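Local atomic coordinates of probable oxidoreductase protein (PDB entry 4FB5), a protein that probably acts as a nucleotide-dependent oxidoreductase of the GFO/IDH/MocA family, with an NAD-binding Rossmann fold. Residues R56-E64 with G78-L89. Residues are numbered along the deposited sequence; the frame is centred on the assembly and turned at random.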
loop_
_atom_site.group_PDB
_atom_site.type_symbol
_atom_site.label_atom_id
_atom_site.label_comp_id
_atom_site.label_asym_id
_atom_site.label_seq_id
_atom_site.Cartn_x
_atom_site.Cartn_y
_atom_site.Cartn_z
ATOM N N ARG A 56 -8.636 36.164 -19.358
ATOM C CA ARG A 56 -9.487 35.099 -19.927
ATOM C C ARG A 56 -9.021 34.748 -21.309
ATOM O O ARG A 56 -9.079 35.559 -22.204
ATOM C CB ARG A 56 -10.969 35.522 -19.979
ATOM C CG ARG A 56 -12.007 34.371 -20.021
ATOM C CD ARG A 56 -12.529 33.937 -18.589
ATOM N NE ARG A 56 -13.442 32.766 -18.554
ATOM C CZ ARG A 56 -13.330 31.648 -19.293
ATOM N NH1 ARG A 56 -12.317 31.477 -20.157
ATOM N NH2 ARG A 56 -14.233 30.678 -19.159
ATOM N N PRO A 57 -8.511 33.544 -21.498
ATOM C CA PRO A 57 -8.230 33.309 -22.884
ATOM C C PRO A 57 -9.528 33.200 -23.642
ATOM O O PRO A 57 -10.574 32.883 -23.063
ATOM C CB PRO A 57 -7.510 31.975 -22.861
ATOM C CG PRO A 57 -6.847 31.979 -21.538
ATOM C CD PRO A 57 -7.876 32.546 -20.635
ATOM N N ARG A 58 -9.427 33.514 -24.928
ATOM C CA ARG A 58 -10.540 33.546 -25.875
ATOM C C ARG A 58 -10.290 32.459 -26.921
ATOM O O ARG A 58 -9.196 32.381 -27.532
ATOM C CB ARG A 58 -10.663 34.944 -26.528
ATOM C CG ARG A 58 -11.965 35.215 -27.289
ATOM C CD ARG A 58 -12.127 36.717 -27.609
ATOM N NE ARG A 58 -11.476 37.141 -28.863
ATOM C CZ ARG A 58 -12.080 37.251 -30.057
ATOM N NH1 ARG A 58 -13.370 36.951 -30.210
ATOM N NH2 ARG A 58 -11.382 37.660 -31.118
ATOM N N LEU A 59 -11.311 31.623 -27.089
ATOM C CA LEU A 59 -11.224 30.419 -27.902
ATOM C C LEU A 59 -11.865 30.810 -29.190
ATOM O O LEU A 59 -13.089 30.993 -29.271
ATOM C CB LEU A 59 -11.949 29.218 -27.249
ATOM C CG LEU A 59 -11.855 29.089 -25.716
ATOM C CD1 LEU A 59 -12.871 28.110 -25.137
ATOM C CD2 LEU A 59 -10.447 28.764 -25.255
ATOM N N VAL A 60 -11.013 30.943 -30.193
ATOM C CA VAL A 60 -11.355 31.629 -31.411
ATOM C C VAL A 60 -11.584 30.679 -32.573
ATOM O O VAL A 60 -12.672 30.661 -33.150
ATOM C CB VAL A 60 -10.252 32.614 -31.756
ATOM C CG1 VAL A 60 -10.552 33.321 -33.076
ATOM C CG2 VAL A 60 -10.089 33.629 -30.634
ATOM N N HIS A 61 -10.576 29.868 -32.886
ATOM C CA HIS A 61 -10.558 29.095 -34.116
ATOM C C HIS A 61 -10.208 27.647 -33.811
ATOM O O HIS A 61 -9.444 27.389 -32.883
ATOM C CB HIS A 61 -9.464 29.681 -35.008
ATOM C CG HIS A 61 -9.788 29.698 -36.473
ATOM N ND1 HIS A 61 -9.723 30.852 -37.230
ATOM C CD2 HIS A 61 -10.145 28.707 -37.327
ATOM C CE1 HIS A 61 -10.023 30.571 -38.486
ATOM N NE2 HIS A 61 -10.288 29.279 -38.573
ATOM N N LEU A 62 -10.711 26.713 -34.621
ATOM C CA LEU A 62 -10.490 25.290 -34.383
ATOM C C LEU A 62 -10.508 24.482 -35.672
ATOM O O LEU A 62 -11.352 24.717 -36.515
ATOM C CB LEU A 62 -11.563 24.758 -33.430
ATOM C CG LEU A 62 -11.563 23.305 -32.938
ATOM C CD1 LEU A 62 -12.477 23.177 -31.749
ATOM C CD2 LEU A 62 -12.004 22.354 -34.038
ATOM N N ALA A 63 -9.612 23.500 -35.792
ATOM C CA ALA A 63 -9.459 22.700 -37.011
ATOM C C ALA A 63 -9.468 21.210 -36.737
ATOM O O ALA A 63 -9.101 20.809 -35.650
ATOM C CB ALA A 63 -8.167 23.064 -37.691
ATOM N N GLU A 64 -9.856 20.396 -37.730
ATOM C CA GLU A 64 -9.800 18.919 -37.616
ATOM C C GLU A 64 -9.470 18.113 -38.904
ATOM O O GLU A 64 -10.289 17.981 -39.825
ATOM C CB GLU A 64 -11.069 18.385 -36.948
ATOM C CG GLU A 64 -10.952 16.941 -36.489
ATOM C CD GLU A 64 -9.967 16.733 -35.322
ATOM O OE1 GLU A 64 -9.508 17.746 -34.736
ATOM O OE2 GLU A 64 -9.656 15.557 -34.978
ATOM N N GLY A 78 -16.467 25.224 -27.149
ATOM C CA GLY A 78 -16.718 26.657 -26.962
ATOM C C GLY A 78 -15.827 27.602 -27.757
ATOM O O GLY A 78 -15.372 28.616 -27.227
ATOM N N PHE A 79 -15.594 27.249 -29.020
ATOM C CA PHE A 79 -14.845 28.049 -29.993
ATOM C C PHE A 79 -15.756 28.728 -31.005
ATOM O O PHE A 79 -16.711 28.122 -31.501
ATOM C CB PHE A 79 -13.904 27.155 -30.786
ATOM C CG PHE A 79 -12.648 26.839 -30.080
ATOM C CD1 PHE A 79 -11.462 27.424 -30.477
ATOM C CD2 PHE A 79 -12.644 25.967 -28.999
ATOM C CE1 PHE A 79 -10.282 27.143 -29.811
ATOM C CE2 PHE A 79 -11.470 25.677 -28.327
ATOM C CZ PHE A 79 -10.287 26.263 -28.734
ATOM N N GLU A 80 -15.407 29.965 -31.344
ATOM C CA GLU A 80 -16.218 30.816 -32.211
ATOM C C GLU A 80 -16.241 30.316 -33.658
ATOM O O GLU A 80 -17.311 30.091 -34.225
ATOM C CB GLU A 80 -15.757 32.280 -32.092
ATOM C CG GLU A 80 -16.071 32.898 -30.697
ATOM C CD GLU A 80 -15.175 34.092 -30.283
ATOM O OE1 GLU A 80 -14.765 34.891 -31.160
ATOM O OE2 GLU A 80 -14.902 34.253 -29.063
ATOM N N LYS A 81 -15.067 30.080 -34.225
ATOM C CA LYS A 81 -14.955 29.634 -35.600
ATOM C C LYS A 81 -14.466 28.191 -35.676
ATOM O O LYS A 81 -13.668 27.775 -34.846
ATOM C CB LYS A 81 -13.969 30.533 -36.362
ATOM C CG LYS A 81 -14.338 32.009 -36.361
ATOM C CD LYS A 81 -13.114 32.888 -36.539
ATOM C CE LYS A 81 -13.338 34.232 -35.851
ATOM N NZ LYS A 81 -12.149 35.092 -36.072
ATOM N N ALA A 82 -14.953 27.455 -36.683
ATOM C CA ALA A 82 -14.405 26.157 -37.119
ATOM C C ALA A 82 -13.777 26.276 -38.551
ATOM O O ALA A 82 -13.859 27.356 -39.167
ATOM C CB ALA A 82 -15.495 25.116 -37.099
ATOM N N THR A 83 -13.140 25.196 -39.045
ATOM C CA THR A 83 -12.612 25.032 -40.431
ATOM C C THR A 83 -11.892 23.710 -40.524
ATOM O O THR A 83 -11.533 23.134 -39.505
ATOM C CB THR A 83 -11.546 26.066 -40.873
ATOM O OG1 THR A 83 -10.829 26.542 -39.729
ATOM C CG2 THR A 83 -12.171 27.247 -41.674
ATOM N N ALA A 84 -11.662 23.233 -41.743
ATOM C CA ALA A 84 -10.895 21.998 -41.950
ATOM C C ALA A 84 -9.594 22.302 -42.702
ATOM O O ALA A 84 -8.880 21.407 -43.156
ATOM C CB ALA A 84 -11.737 20.936 -42.662
ATOM N N ASP A 85 -9.313 23.597 -42.811
ATOM C CA ASP A 85 -8.042 24.085 -43.290
ATOM C C ASP A 85 -7.293 24.679 -42.091
ATOM O O ASP A 85 -7.725 25.673 -41.493
ATOM C CB ASP A 85 -8.264 25.127 -44.404
ATOM C CG ASP A 85 -6.959 25.808 -44.869
ATOM O OD1 ASP A 85 -5.863 25.529 -44.303
ATOM O OD2 ASP A 85 -7.038 26.636 -45.808
ATOM N N TRP A 86 -6.171 24.063 -41.737
ATOM C CA TRP A 86 -5.404 24.542 -40.604
ATOM C C TRP A 86 -4.482 25.690 -40.959
ATOM O O TRP A 86 -4.183 26.526 -40.099
ATOM C CB TRP A 86 -4.613 23.421 -39.974
ATOM C CG TRP A 86 -3.676 22.739 -40.881
ATOM C CD1 TRP A 86 -3.935 21.643 -41.654
ATOM C CD2 TRP A 86 -2.298 23.060 -41.083
ATOM N NE1 TRP A 86 -2.797 21.265 -42.335
ATOM C CE2 TRP A 86 -1.780 22.124 -42.005
ATOM C CE3 TRP A 86 -1.450 24.047 -40.573
ATOM C CZ2 TRP A 86 -0.452 22.151 -42.434
ATOM C CZ3 TRP A 86 -0.135 24.075 -40.995
ATOM C CH2 TRP A 86 0.354 23.131 -41.916
ATOM N N ARG A 87 -4.028 25.731 -42.212
ATOM C CA ARG A 87 -3.239 26.864 -42.680
ATOM C C ARG A 87 -4.061 28.153 -42.601
ATOM O O ARG A 87 -3.502 29.243 -42.571
ATOM C CB ARG A 87 -2.696 26.633 -44.091
ATOM C CG ARG A 87 -1.641 25.556 -44.169
ATOM C CD ARG A 87 -1.581 24.917 -45.539
ATOM N NE ARG A 87 -1.317 23.484 -45.433
ATOM C CZ ARG A 87 -0.702 22.747 -46.358
ATOM N NH1 ARG A 87 -0.251 23.299 -47.482
ATOM N NH2 ARG A 87 -0.531 21.447 -46.161
ATOM N N ALA A 88 -5.385 28.006 -42.532
ATOM C CA ALA A 88 -6.315 29.133 -42.378
ATOM C C ALA A 88 -6.396 29.614 -40.929
ATOM O O ALA A 88 -6.351 30.819 -40.659
ATOM C CB ALA A 88 -7.695 28.757 -42.893
ATOM N N LEU A 89 -6.523 28.663 -40.004
ATOM C CA LEU A 89 -6.416 28.941 -38.573
ATOM C C LEU A 89 -5.118 29.689 -38.262
ATOM O O LEU A 89 -5.118 30.715 -37.574
ATOM C CB LEU A 89 -6.453 27.626 -37.798
ATOM C CG LEU A 89 -6.531 27.711 -36.267
ATOM C CD1 LEU A 89 -7.231 26.491 -35.690
ATOM C CD2 LEU A 89 -5.149 27.904 -35.618
#
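In the Rossmann-fold domain, the short, weakly bonded edge strand 81-83 runs parallel to strand 58-63, and helix 70-77 joins the two in a beta-alpha-beta crossover. The two clear backbone hydrogen bonds between them run from Lys81 N to Val60 O (2.7 Å), nearly straight, and from Glu80 N to Leu59 O. Phe79, just after the helix, lies between two leucines: Leu59 CB stands 3.5 Å from the ring centroid over one face, while Leu62 CD1 covers the opposite face nearer the rim. Phe79 CG sits beside its own backbone N (chi1 -81°), which slips the flat ring between these aliphatic chains. Were Phe79 replaced by alanine, Leu59 and Leu62 would probably be left facing a gap, each without its CH-pi partner. At the more exposed margin of the pair, charged side chains are at home: Arg58 NH1 makes a salt bridge to Glu80 OE1 (2.7 Å), its guanidinium plane turned 41° from the carboxylate, while NH2 pairs with Glu94, which also binds Lys81 NZ. The buried His61 combines flat faces with polar edges. Lys81 CB lies over one face, 4.2 Å from the ring centroid, and Leu89 CA over the other at 3.8 Å; ND1 is hydrogen-bonded to Asp92, so the ring is fixed at both nitrogens. The second of these bonds joins His61 NE2 to Thr83 OG1, 3.0 Å away at the ring edge.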